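Local coordinates for putative cell adhesion protein (Bacteroides eggerthii, PDB 4GPV), which probably serves as a subunit of adhesive pili, being a putative cell adhesion protein of the FimA-like fimbrial family, at residues A17-K22 and V52-E57; K85-A90 and T107-V112; I176-D181 and S276-P281. All coordinates share one frame; numbering follows the deposited sequence. Where two conformers were deposited one is given.

Interaction 1 of 3, residues A17-K22 and V52-E57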
ATOM      1  N   ALA A  17       4.223  16.774  33.168  1.00 28.90           N
ATOM      2  CA  ALA A  17       5.418  16.727  32.364  1.00 29.40           C
ATOM      3  C   ALA A  17       5.256  17.562  31.119  1.00 32.66           C
ATOM      4  O   ALA A  17       4.137  17.926  30.739  1.00 32.16           O
ATOM      5  CB  ALA A  17       5.711  15.284  31.982  1.00 30.70           C
ATOM      6  N   VAL A  18       6.383  17.862  30.493  1.00 27.77           N
ATOM      7  CA  VAL A  18       6.459  18.514  29.194  1.00 26.76           C
ATOM      8  C   VAL A  18       7.167  17.532  28.289  1.00 29.95           C
ATOM      9  O   VAL A  18       8.273  17.090  28.610  1.00 29.82           O
ATOM     10  CB  VAL A  18       7.140  19.903  29.198  1.00 31.37           C
ATOM     11  CG1 VAL A  18       7.113  20.510  27.798  1.00 31.28           C
ATOM     12  CG2 VAL A  18       6.475  20.833  30.212  1.00 31.84           C
ATOM     13  N   LEU A  19       6.507  17.146  27.204  1.00 27.88           N
ATOM     14  CA  LEU A  19       7.045  16.213  26.217  1.00 28.13           C
ATOM     15  C   LEU A  19       7.177  16.931  24.896  1.00 33.26           C
ATOM     16  O   LEU A  19       6.219  17.571  24.445  1.00 33.21           O
ATOM     17  CB  LEU A  19       6.108  15.004  26.067  1.00 28.85           C
ATOM     18  CG  LEU A  19       6.154  13.918  27.133  1.00 35.76           C
ATOM     19  CD1 LEU A  19       5.033  14.082  28.120  1.00 37.72           C
ATOM     20  CD2 LEU A  19       6.007  12.538  26.476  1.00 37.36           C
ATOM     21  N   THR A  20       8.371  16.863  24.294  1.00 29.63           N
ATOM     22  CA  THR A  20       8.637  17.464  22.985  1.00 28.84           C
ATOM     23  C   THR A  20       8.744  16.297  22.020  1.00 32.74           C
ATOM     24  O   THR A  20       9.589  15.422  22.220  1.00 30.48           O
ATOM     25  CB  THR A  20       9.892  18.356  23.031  1.00 38.91           C
ATOM     26  OG1 THR A  20       9.708  19.366  24.021  1.00 43.20           O
ATOM     27  CG2 THR A  20      10.184  19.014  21.683  1.00 40.86           C
ATOM     28  N   ILE A  21       7.842  16.255  21.028  1.00 30.13           N
ATOM     29  CA  ILE A  21       7.804  15.171  20.054  1.00 30.16           C
ATOM     30  C   ILE A  21       8.361  15.703  18.762  1.00 33.42           C
ATOM     31  O   ILE A  21       7.965  16.787  18.323  1.00 34.74           O
ATOM     32  CB  ILE A  21       6.379  14.567  19.864  1.00 33.60           C
ATOM     33  CG1 ILE A  21       5.618  14.338  21.206  1.00 34.84           C
ATOM     34  CG2 ILE A  21       6.403  13.290  18.954  1.00 35.55           C
ATOM     35  CD1 ILE A  21       6.081  13.145  22.129  1.00 46.81           C
ATOM     36  N   LYS A  22       9.318  14.979  18.195  1.00 27.57           N
ATOM     37  CA  LYS A  22       9.933  15.287  16.901  1.00 27.46           C
ATOM     38  C   LYS A  22       9.615  14.152  15.933  1.00 28.40           C
ATOM     39  O   LYS A  22       9.789  12.983  16.281  1.00 27.08           O
ATOM     40  CB  LYS A  22      11.461  15.466  17.010  1.00 31.56           C
ATOM     41  CG  LYS A  22      11.934  16.752  17.673  1.00 54.81           C
ATOM     42  CD  LYS A  22      13.466  16.793  17.656  1.00 70.02           C
ATOM     43  CE  LYS A  22      14.059  18.043  18.260  1.00 89.40           C
ATOM     44  NZ  LYS A  22      15.546  18.037  18.170  1.00100.55           N
ATOM     45  N   VAL A  52      -0.884  11.955  18.276  1.00 19.66           N
ATOM     46  CA  VAL A  52       0.126  11.423  19.205  1.00 18.48           C
ATOM     47  C   VAL A  52      -0.632  10.807  20.395  1.00 23.30           C
ATOM     48  O   VAL A  52      -1.446  11.482  21.040  1.00 24.00           O
ATOM     49  CB  VAL A  52       1.198  12.450  19.708  1.00 22.46           C
ATOM     50  CG1 VAL A  52       2.262  11.779  20.592  1.00 22.48           C
ATOM     51  CG2 VAL A  52       1.862  13.206  18.556  1.00 21.74           C
ATOM     52  N   PHE A  53      -0.369   9.530  20.660  1.00 20.78           N
ATOM     53  CA  PHE A  53      -0.943   8.805  21.786  1.00 20.42           C
ATOM     54  C   PHE A  53       0.161   8.527  22.787  1.00 23.69           C
ATOM     55  O   PHE A  53       1.224   8.039  22.400  1.00 22.98           O
ATOM     56  CB  PHE A  53      -1.596   7.478  21.344  1.00 22.34           C
ATOM     57  CG  PHE A  53      -2.597   7.612  20.224  1.00 24.49           C
ATOM     58  CD1 PHE A  53      -2.173   7.689  18.898  1.00 27.26           C
ATOM     59  CD2 PHE A  53      -3.960   7.630  20.490  1.00 27.99           C
ATOM     60  CE1 PHE A  53      -3.096   7.826  17.855  1.00 28.03           C
ATOM     61  CE2 PHE A  53      -4.888   7.772  19.447  1.00 31.30           C
ATOM     62  CZ  PHE A  53      -4.451   7.872  18.141  1.00 29.44           C
ATOM     63  N   LEU A  54      -0.084   8.830  24.064  1.00 21.81           N
ATOM     64  CA  LEU A  54       0.897   8.575  25.102  1.00 21.99           C
ATOM     65  C   LEU A  54       0.328   7.560  26.069  1.00 25.18           C
ATOM     66  O   LEU A  54      -0.811   7.717  26.491  1.00 24.81           O
ATOM     67  CB  LEU A  54       1.277   9.864  25.855  1.00 22.58           C
ATOM     68  CG  LEU A  54       1.934  10.976  25.035  1.00 27.41           C
ATOM     69  CD1 LEU A  54       2.062  12.272  25.883  1.00 28.23           C
ATOM     70  CD2 LEU A  54       3.285  10.555  24.544  1.00 26.13           C
ATOM     71  N   PHE A  55       1.095   6.510  26.398  1.00 22.59           N
ATOM     72  CA  PHE A  55       0.585   5.476  27.304  1.00 22.77           C
ATOM     73  C   PHE A  55       1.470   5.256  28.489  1.00 26.45           C
ATOM     74  O   PHE A  55       2.687   5.359  28.381  1.00 25.06           O
ATOM     75  CB  PHE A  55       0.428   4.138  26.560  1.00 23.85           C
ATOM     76  CG  PHE A  55      -0.570   4.213  25.438  1.00 23.52           C
ATOM     77  CD1 PHE A  55      -1.936   4.217  25.700  1.00 26.42           C
ATOM     78  CD2 PHE A  55      -0.150   4.308  24.121  1.00 24.27           C
ATOM     79  CE1 PHE A  55      -2.861   4.315  24.656  1.00 24.98           C
ATOM     80  CE2 PHE A  55      -1.078   4.401  23.075  1.00 24.14           C
ATOM     81  CZ  PHE A  55      -2.421   4.405  23.347  1.00 21.57           C
ATOM     82  N   ARG A  56       0.849   4.894  29.615  1.00 24.26           N
ATOM     83  CA  ARG A  56       1.561   4.556  30.840  1.00 26.34           C
ATOM     84  C   ARG A  56       2.055   3.088  30.743  1.00 31.99           C
ATOM     85  O   ARG A  56       1.709   2.389  29.783  1.00 31.93           O
ATOM     86  CB  ARG A  56       0.667   4.798  32.059  1.00 26.85           C
ATOM     87  CG  ARG A  56       0.261   6.257  32.141  1.00 27.38           C
ATOM     88  CD  ARG A  56      -0.589   6.625  33.336  1.00 30.78           C
ATOM     89  NE  ARG A  56      -0.897   8.048  33.234  1.00 28.74           N
ATOM     90  CZ  ARG A  56      -1.969   8.642  33.743  1.00 35.05           C
ATOM     91  NH1 ARG A  56      -2.826   7.956  34.495  1.00 27.59           N
ATOM     92  NH2 ARG A  56      -2.165   9.936  33.554  1.00 25.36           N
ATOM     93  N   GLU A  57       2.859   2.639  31.736  1.00 31.28           N
ATOM     94  CA  GLU A  57       3.439   1.289  31.780  0.50 30.81           C
ATOM     95  C   GLU A  57       2.353   0.205  31.641  1.00 33.88           C
ATOM     96  O   GLU A  57       2.559  -0.782  30.927  1.00 34.25           O
ATOM     97  CB  GLU A  57       4.250   1.108  33.084  0.50 33.09           C
ATOM     98  CG  GLU A  57       4.928  -0.245  33.281  0.50 43.43           C
ATOM     99  CD  GLU A  57       5.959  -0.709  32.267  0.50 65.95           C
ATOM    100  OE1 GLU A  57       6.663   0.145  31.683  0.50 59.11           O
ATOM    101  OE2 GLU A  57       6.093  -1.942  32.092  0.50 62.69           O
TER
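Leu19 and Leu54 meet tip to tip across the interior between strands 18-24 and 50-56. Leu19 CD2 lies 3.9 Å from Leu54 CD2 and 4.0 Å from Leu54 CD1. The other methyl also takes part, with Leu19 CD1 at 4.1 Å from Leu54 CD1. Each forked end therefore packs against the other fork.

The two leucines reach this point differently. Both place CG beside the backbone N. Leu54 then continues in a relaxed extended form, with chi2 at 172°. Leu19 is turned at its end to a chi2 of 99°, well off a staggered value. This unusual rotation is what sets its two methyls against the fork of Leu54.

The second pair is looser. Ile21 CG1 lies 4.3 Å from Val52 CG1, and Ile21 CD1 is just as near to that methyl. Val52 holds CG1 anti to its backbone N (chi1 -176°), which directs this branch at the isoleucine.

All four side chains are buried and the contact is wholly apolar. The two strands face each other without pairing, as opposed walls of a beta-sandwich-like core do. Ile76 of strand 73-76 packs beside them, touching Ile21, Val52 and Leu54. Strand 146-169 meets Ile21 through Val149. On the other wall, strand 83-90 adds Val88 against Val52 and Ala86 against Leu54.

Interaction 2 of 3, residues K85-A90 and T107-V112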
ATOM      1  N   LYS A  85       5.355   5.223  26.559  1.00 22.99           N
ATOM      2  CA  LYS A  85       5.372   4.986  25.110  1.00 22.33           C
ATOM      3  C   LYS A  85       4.624   6.053  24.381  1.00 24.14           C
ATOM      4  O   LYS A  85       3.563   6.480  24.846  1.00 23.99           O
ATOM      5  CB  LYS A  85       4.713   3.629  24.794  1.00 25.58           C
ATOM      6  CG  LYS A  85       5.574   2.393  25.046  1.00 45.51           C
ATOM      7  CD  LYS A  85       6.596   2.120  23.932  1.00 54.02           C
ATOM      8  CE  LYS A  85       6.031   1.487  22.690  1.00 61.13           C
ATOM      9  NZ  LYS A  85       7.069   1.389  21.640  1.00 68.23           N
ATOM     10  N   ALA A  86       5.153   6.463  23.214  1.00 22.57           N
ATOM     11  CA  ALA A  86       4.499   7.424  22.325  1.00 22.27           C
ATOM     12  C   ALA A  86       4.279   6.753  20.985  1.00 24.44           C
ATOM     13  O   ALA A  86       5.197   6.108  20.467  1.00 23.52           O
ATOM     14  CB  ALA A  86       5.365   8.679  22.175  1.00 23.76           C
ATOM     15  N   TYR A  87       3.035   6.777  20.489  1.00 19.42           N
ATOM     16  CA  TYR A  87       2.672   6.270  19.173  1.00 18.28           C
ATOM     17  C   TYR A  87       2.204   7.432  18.354  1.00 20.90           C
ATOM     18  O   TYR A  87       1.494   8.323  18.872  1.00 19.37           O
ATOM     19  CB  TYR A  87       1.563   5.236  19.299  1.00 20.19           C
ATOM     20  CG  TYR A  87       1.968   3.936  19.954  1.00 21.86           C
ATOM     21  CD1 TYR A  87       1.967   3.801  21.337  1.00 23.97           C
ATOM     22  CD2 TYR A  87       2.190   2.797  19.195  1.00 22.70           C
ATOM     23  CE1 TYR A  87       2.317   2.594  21.945  1.00 25.57           C
ATOM     24  CE2 TYR A  87       2.495   1.573  19.790  1.00 23.94           C
ATOM     25  CZ  TYR A  87       2.560   1.477  21.166  1.00 29.81           C
ATOM     26  OH  TYR A  87       2.858   0.268  21.748  1.00 30.16           O
ATOM     27  N   VAL A  88       2.597   7.442  17.074  1.00 17.98           N
ATOM     28  CA  VAL A  88       2.211   8.537  16.161  1.00 18.40           C
ATOM     29  C   VAL A  88       1.591   7.928  14.906  1.00 20.89           C
ATOM     30  O   VAL A  88       2.154   6.996  14.322  1.00 19.55           O
ATOM     31  CB  VAL A  88       3.411   9.471  15.793  1.00 22.93           C
ATOM     32  CG1 VAL A  88       2.998  10.544  14.781  1.00 22.95           C
ATOM     33  CG2 VAL A  88       4.013  10.131  17.040  1.00 23.43           C
ATOM     34  N   VAL A  89       0.463   8.475  14.483  1.00 17.51           N
ATOM     35  CA  VAL A  89      -0.181   8.097  13.235  1.00 18.23           C
ATOM     36  C   VAL A  89      -0.359   9.384  12.453  1.00 21.25           C
ATOM     37  O   VAL A  89      -0.943  10.320  12.979  1.00 20.22           O
ATOM     38  CB  VAL A  89      -1.522   7.325  13.408  1.00 23.24           C
ATOM     39  CG1 VAL A  89      -2.134   7.006  12.043  1.00 23.93           C
ATOM     40  CG2 VAL A  89      -1.334   6.032  14.209  1.00 23.29           C
ATOM     41  N   ALA A  90       0.130   9.432  11.216  1.00 18.17           N
ATOM     42  CA  ALA A  90      -0.028  10.637  10.391  1.00 20.11           C
ATOM     43  C   ALA A  90      -1.035  10.401   9.280  1.00 20.61           C
ATOM     44  O   ALA A  90      -1.145   9.282   8.749  1.00 19.21           O
ATOM     45  CB  ALA A  90       1.318  11.009   9.763  1.00 21.59           C
ATOM     46  N   THR A 107      -3.614  -1.463  24.161  1.00 27.71           N
ATOM     47  CA  THR A 107      -4.168  -2.669  23.527  1.00 27.73           C
ATOM     48  C   THR A 107      -5.146  -2.239  22.425  1.00 29.54           C
ATOM     49  O   THR A 107      -5.052  -2.762  21.321  1.00 29.60           O
ATOM     50  CB  THR A 107      -4.818  -3.578  24.585  1.00 36.73           C
ATOM     51  OG1 THR A 107      -3.821  -3.948  25.538  1.00 38.78           O
ATOM     52  CG2 THR A 107      -5.424  -4.861  23.981  1.00 40.60           C
ATOM     53  N   ASP A 108      -6.004  -1.227  22.680  1.00 26.54           N
ATOM     54  CA  ASP A 108      -6.938  -0.728  21.656  1.00 25.50           C
ATOM     55  C   ASP A 108      -6.231  -0.165  20.456  1.00 28.64           C
ATOM     56  O   ASP A 108      -6.639  -0.443  19.325  1.00 28.49           O
ATOM     57  CB  ASP A 108      -7.854   0.376  22.196  1.00 26.98           C
ATOM     58  CG  ASP A 108      -8.840  -0.064  23.254  1.00 35.66           C
ATOM     59  OD1 ASP A 108      -9.159  -1.282  23.300  1.00 35.79           O
ATOM     60  OD2 ASP A 108      -9.340   0.820  24.002  1.00 33.90           O
ATOM     61  N   LEU A 109      -5.217   0.690  20.688  1.00 22.99           N
ATOM     62  CA  LEU A 109      -4.525   1.326  19.580  1.00 21.37           C
ATOM     63  C   LEU A 109      -3.836   0.283  18.695  1.00 25.59           C
ATOM     64  O   LEU A 109      -3.890   0.393  17.474  1.00 24.80           O
ATOM     65  CB  LEU A 109      -3.496   2.343  20.089  1.00 21.53           C
ATOM     66  CG  LEU A 109      -2.657   3.012  18.993  1.00 25.15           C
ATOM     67  CD1 LEU A 109      -3.490   3.880  18.112  1.00 23.73           C
ATOM     68  CD2 LEU A 109      -1.567   3.825  19.578  1.00 25.73           C
ATOM     69  N   LEU A 110      -3.201  -0.726  19.316  1.00 23.95           N
ATOM     70  CA  LEU A 110      -2.452  -1.756  18.605  1.00 24.55           C
ATOM     71  C   LEU A 110      -3.331  -2.591  17.665  1.00 28.79           C
ATOM     72  O   LEU A 110      -2.818  -3.169  16.697  1.00 28.72           O
ATOM     73  CB  LEU A 110      -1.720  -2.670  19.596  1.00 25.16           C
ATOM     74  CG  LEU A 110      -0.599  -2.001  20.401  1.00 31.10           C
ATOM     75  CD1 LEU A 110      -0.000  -2.965  21.427  1.00 32.91           C
ATOM     76  CD2 LEU A 110       0.482  -1.432  19.504  1.00 28.55           C
ATOM     77  N   ALA A 111      -4.643  -2.624  17.927  1.00 23.80           N
ATOM     78  CA  ALA A 111      -5.604  -3.356  17.111  1.00 25.01           C
ATOM     79  C   ALA A 111      -6.289  -2.504  16.041  1.00 28.48           C
ATOM     80  O   ALA A 111      -6.983  -3.070  15.204  1.00 28.44           O
ATOM     81  CB  ALA A 111      -6.659  -3.984  18.010  1.00 26.56           C
ATOM     82  N   VAL A 112      -6.115  -1.161  16.032  1.00 23.11           N
ATOM     83  CA  VAL A 112      -6.813  -0.336  15.029  1.00 21.79           C
ATOM     84  C   VAL A 112      -6.351  -0.665  13.603  1.00 22.95           C
ATOM     85  O   VAL A 112      -5.161  -0.672  13.337  1.00 22.43           O
ATOM     86  CB  VAL A 112      -6.657   1.186  15.285  1.00 25.03           C
ATOM     87  CG1 VAL A 112      -7.293   2.004  14.154  1.00 23.93           C
ATOM     88  CG2 VAL A 112      -7.283   1.559  16.616  1.00 26.02           C
TER
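Tyr87 OH is hydrogen-bonded to Glu106 OE2, and Leu110 packs against the same hydroxyl oxygen with its CD2 3.7 Å from Tyr87 OH. The contact is a helix lying over a beta-sheet. Helix 106-111 turns one edge toward strand 83-90, and Glu106 stands in that helix just before residues 107-112. The polar end of the tyrosine and its ring are thus both held by the same short helix.

Two consecutive leucines share the tyrosine. Leu109 takes the inner part. Its CD2 is 3.4 Å from Tyr87 CB, a tight approach, and 3.6 Å from Tyr87 CG. The same methyl is equally far, 3.9 Å, from Tyr87 CD1 and CD2, so it favours neither side of the ring. Leu109 has CG anti to the backbone N (chi1 177°), which carries this branch from the helix to the root of the ring.

Leu110 takes the outer part. Its CB points past the strand, but its end bends back, and the side chain crosses the tyrosine at about a right angle. The ring therefore has methyls near both its base and its hydroxyl end, and both approach it obliquely.

Neighbours complete the setting. Phe195 meets the Tyr87 ring edge-to-face and also touches Leu110. Leu109 reaches Phe53 and Phe55 of strand 50-56, which pairs with strand 83-90. The closest approach of Leu110 to the tyrosine is from its CD2 to Tyr87 CE2, 3.6 Å.

Interaction 3 of 3, residues I176-D181 and S276-P281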
ATOM      1  N   ILE A 176      -6.617 -11.823 -35.846  1.00 33.14           N
ATOM      2  CA  ILE A 176      -6.664 -11.738 -34.395  1.00 31.92           C
ATOM      3  C   ILE A 176      -6.314 -10.325 -34.038  1.00 35.68           C
ATOM      4  O   ILE A 176      -5.318  -9.792 -34.540  1.00 36.61           O
ATOM      5  CB  ILE A 176      -5.734 -12.774 -33.727  1.00 34.90           C
ATOM      6  CG1 ILE A 176      -6.119 -14.215 -34.171  1.00 35.35           C
ATOM      7  CG2 ILE A 176      -5.725 -12.614 -32.188  1.00 35.26           C
ATOM      8  CD1 ILE A 176      -4.988 -15.232 -34.020  1.00 44.65           C
ATOM      9  N   THR A 177      -7.146  -9.711 -33.186  1.00 29.50           N
ATOM     10  CA  THR A 177      -6.868  -8.364 -32.731  0.50 28.56           C
ATOM     11  C   THR A 177      -6.874  -8.351 -31.208  1.00 30.47           C
ATOM     12  O   THR A 177      -7.602  -9.114 -30.562  1.00 29.71           O
ATOM     13  CB  THR A 177      -7.815  -7.335 -33.368  0.50 37.60           C
ATOM     14  OG1 THR A 177      -7.293  -6.027 -33.135  0.50 42.79           O
ATOM     15  CG2 THR A 177      -9.243  -7.429 -32.866  0.50 33.61           C
ATOM     16  N   ILE A 178      -5.990  -7.533 -30.641  1.00 25.60           N
ATOM     17  CA  ILE A 178      -5.904  -7.357 -29.194  1.00 23.76           C
ATOM     18  C   ILE A 178      -5.934  -5.879 -28.962  1.00 29.55           C
ATOM     19  O   ILE A 178      -5.222  -5.134 -29.637  1.00 31.07           O
ATOM     20  CB  ILE A 178      -4.687  -8.067 -28.506  1.00 25.65           C
ATOM     21  CG1 ILE A 178      -4.800  -9.591 -28.679  1.00 25.72           C
ATOM     22  CG2 ILE A 178      -4.591  -7.716 -27.003  1.00 25.26           C
ATOM     23  CD1 ILE A 178      -3.538 -10.395 -28.216  1.00 31.97           C
ATOM     24  N   THR A 179      -6.812  -5.449 -28.047  1.00 25.41           N
ATOM     25  CA  THR A 179      -6.906  -4.075 -27.593  1.00 24.71           C
ATOM     26  C   THR A 179      -6.627  -4.102 -26.092  1.00 27.48           C
ATOM     27  O   THR A 179      -7.313  -4.816 -25.356  1.00 26.85           O
ATOM     28  CB  THR A 179      -8.284  -3.457 -27.940  1.00 29.95           C
ATOM     29  OG1 THR A 179      -8.457  -3.460 -29.356  1.00 34.30           O
ATOM     30  CG2 THR A 179      -8.451  -2.029 -27.389  1.00 33.80           C
ATOM     31  N   ASP A 180      -5.614  -3.361 -25.629  1.00 24.19           N
ATOM     32  CA  ASP A 180      -5.353  -3.315 -24.198  1.00 24.06           C
ATOM     33  C   ASP A 180      -6.359  -2.383 -23.548  1.00 28.07           C
ATOM     34  O   ASP A 180      -6.598  -1.282 -24.076  1.00 27.35           O
ATOM     35  CB  ASP A 180      -3.922  -2.837 -23.926  1.00 24.70           C
ATOM     36  CG  ASP A 180      -2.852  -3.739 -24.501  1.00 27.31           C
ATOM     37  OD1 ASP A 180      -3.074  -4.979 -24.555  1.00 27.85           O
ATOM     38  OD2 ASP A 180      -1.826  -3.209 -24.961  1.00 34.43           O
ATOM     39  N   ASP A 181      -6.948  -2.792 -22.392  1.00 23.81           N
ATOM     40  CA  ASP A 181      -7.983  -1.968 -21.776  1.00 23.90           C
ATOM     41  C   ASP A 181      -7.507  -1.253 -20.519  1.00 23.67           C
ATOM     42  O   ASP A 181      -7.819  -0.072 -20.330  1.00 24.10           O
ATOM     43  CB  ASP A 181      -9.234  -2.813 -21.472  1.00 25.87           C
ATOM     44  CG  ASP A 181      -9.737  -3.605 -22.665  1.00 36.27           C
ATOM     45  OD1 ASP A 181      -9.916  -3.005 -23.755  1.00 37.52           O
ATOM     46  OD2 ASP A 181      -9.926  -4.823 -22.524  1.00 37.92           O
ATOM     47  N   SER A 276     -12.973 -11.809 -25.854  1.00 28.87           N
ATOM     48  CA  SER A 276     -12.824 -12.357 -24.511  1.00 28.11           C
ATOM     49  C   SER A 276     -11.728 -11.631 -23.768  1.00 28.03           C
ATOM     50  O   SER A 276     -10.790 -11.143 -24.398  1.00 27.00           O
ATOM     51  CB  SER A 276     -12.513 -13.858 -24.582  1.00 35.36           C
ATOM     52  OG  SER A 276     -11.407 -14.132 -25.425  1.00 43.11           O
ATOM     53  N   PRO A 277     -11.798 -11.575 -22.425  1.00 26.61           N
ATOM     54  CA  PRO A 277     -10.727 -10.910 -21.677  1.00 23.28           C
ATOM     55  C   PRO A 277      -9.467 -11.788 -21.593  1.00 26.84           C
ATOM     56  O   PRO A 277      -9.529 -13.021 -21.444  1.00 27.63           O
ATOM     57  CB  PRO A 277     -11.344 -10.673 -20.292  1.00 25.34           C
ATOM     58  CG  PRO A 277     -12.413 -11.669 -20.169  1.00 32.41           C
ATOM     59  CD  PRO A 277     -12.872 -12.072 -21.533  1.00 29.67           C
ATOM     60  N   ILE A 278      -8.314 -11.148 -21.731  1.00 22.27           N
ATOM     61  CA  ILE A 278      -7.008 -11.807 -21.615  1.00 21.02           C
ATOM     62  C   ILE A 278      -6.182 -10.968 -20.680  1.00 23.53           C
ATOM     63  O   ILE A 278      -6.491  -9.792 -20.455  1.00 22.57           O
ATOM     64  CB  ILE A 278      -6.270 -12.093 -22.953  1.00 24.77           C
ATOM     65  CG1 ILE A 278      -5.977 -10.781 -23.715  1.00 24.93           C
ATOM     66  CG2 ILE A 278      -7.044 -13.115 -23.807  1.00 27.23           C
ATOM     67  CD1 ILE A 278      -5.015 -10.864 -24.846  1.00 27.27           C
ATOM     68  N   PHE A 279      -5.170 -11.575 -20.105  1.00 19.94           N
ATOM     69  CA  PHE A 279      -4.333 -10.896 -19.111  1.00 19.36           C
ATOM     70  C   PHE A 279      -2.855 -11.140 -19.326  1.00 22.53           C
ATOM     71  O   PHE A 279      -2.463 -12.208 -19.779  1.00 22.87           O
ATOM     72  CB  PHE A 279      -4.703 -11.402 -17.698  1.00 20.79           C
ATOM     73  CG  PHE A 279      -6.135 -11.161 -17.298  1.00 21.03           C
ATOM     74  CD1 PHE A 279      -7.133 -12.075 -17.630  1.00 23.42           C
ATOM     75  CD2 PHE A 279      -6.497 -10.007 -16.621  1.00 21.90           C
ATOM     76  CE1 PHE A 279      -8.465 -11.840 -17.276  1.00 25.21           C
ATOM     77  CE2 PHE A 279      -7.816  -9.788 -16.229  1.00 24.23           C
ATOM     78  CZ  PHE A 279      -8.807 -10.685 -16.602  1.00 23.47           C
ATOM     79  N   TYR A 280      -2.025 -10.153 -18.939  1.00 19.46           N
ATOM     80  CA  TYR A 280      -0.566 -10.306 -18.916  1.00 20.86           C
ATOM     81  C   TYR A 280      -0.217 -10.066 -17.449  1.00 24.85           C
ATOM     82  O   TYR A 280      -0.077  -8.918 -17.036  1.00 23.03           O
ATOM     83  CB  TYR A 280       0.125  -9.323 -19.874  1.00 21.52           C
ATOM     84  CG  TYR A 280      -0.375  -9.423 -21.295  1.00 21.36           C
ATOM     85  CD1 TYR A 280       0.216 -10.306 -22.200  1.00 22.42           C
ATOM     86  CD2 TYR A 280      -1.391  -8.592 -21.759  1.00 21.97           C
ATOM     87  CE1 TYR A 280      -0.161 -10.326 -23.541  1.00 22.39           C
ATOM     88  CE2 TYR A 280      -1.813  -8.638 -23.095  1.00 22.90           C
ATOM     89  CZ  TYR A 280      -1.196  -9.510 -23.982  1.00 25.55           C
ATOM     90  OH  TYR A 280      -1.598  -9.532 -25.305  1.00 23.50           O
ATOM     91  N   PRO A 281      -0.251 -11.122 -16.613  1.00 22.07           N
ATOM     92  CA  PRO A 281      -0.178 -10.895 -15.163  1.00 20.76           C
ATOM     93  C   PRO A 281       1.142 -11.250 -14.472  1.00 24.32           C
ATOM     94  O   PRO A 281       1.983 -11.976 -15.021  1.00 22.09           O
ATOM     95  CB  PRO A 281      -1.254 -11.848 -14.660  1.00 21.95           C
ATOM     96  CG  PRO A 281      -1.206 -13.009 -15.642  1.00 27.81           C
ATOM     97  CD  PRO A 281      -0.567 -12.535 -16.907  1.00 24.26           C
TER
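Ile178 and Ile278 form the apolar part of this contact, their side chains crossing at about a right angle. Ile178 CD1 is 3.7 Å from Ile278 CD1. The CG2 branch of Ile178 is nearly as close, at 3.8 Å from Ile278 CD1, so one methyl of Ile278 rests on both branches of its partner. Ile278 places CG1 between its backbone N and carbonyl carbon (chi1 61°), a less common choice for a strand isoleucine. The chain then runs extended, carrying CD1 toward Ile178.

Tyr280 adds a mixed contact. It comes to Ile178 from the opposite direction. Its OH lies 3.6 Å from Ile178 CD1 and 3.9 Å from Ile178 CG2. The hydroxyl therefore borders on methyls, while its main polar partner is Gly314 O.

Asp180 makes the third kind of approach. Its OD1 is 4.1 Å from Tyr280 CE2, and the carboxylate and ring planes are 89° apart. This is packing only. The carboxylate is held elsewhere, with OD2 in a salt bridge to Arg168 NH2 and OD1 hydrogen-bonded to Ser267 OG.

The strands are not neighbours in their sheet. Strand 262-271 pairs with both and lies between them, and Tyr280 touches its Ser267. The segments 176-181 and 276-281 run at 68° to each other, consistent with a strongly twisted sheet in the FimA-like C-terminal domain.

Arg168 serves both the carboxylate of Asp180 and, through a weak hydrogen bond from NH1, the hydroxyl of Tyr280. Its positive charge probably favours the ionised form of Asp180. The chemistry thus implies an apolar isoleucine pair bordered by a polar cluster, which ties the two strands indirectly.

Interactions 1 and 2 share one sheet but lie on its two faces. Strands 50-56 and 83-90 are neighbours in it, joined by probable hydrogen bonds such as Phe53 N to Tyr87 O (2.8 Å). Interaction 1 covers one face of this pair and interaction 2 the other, where Phe55 packs on Tyr87 and Leu109. Interaction 3 lies on the opposite side of the chain's centre, with its centre about 55 Å from that of interaction 1. It joins strands of a separate sheet. All three are mainly buried, although Leu110 and Asp180 are partly exposed. Interaction 1 is purely aliphatic, interaction 2 sets leucines on a tyrosine, and interaction 3 also brings in a carboxylate.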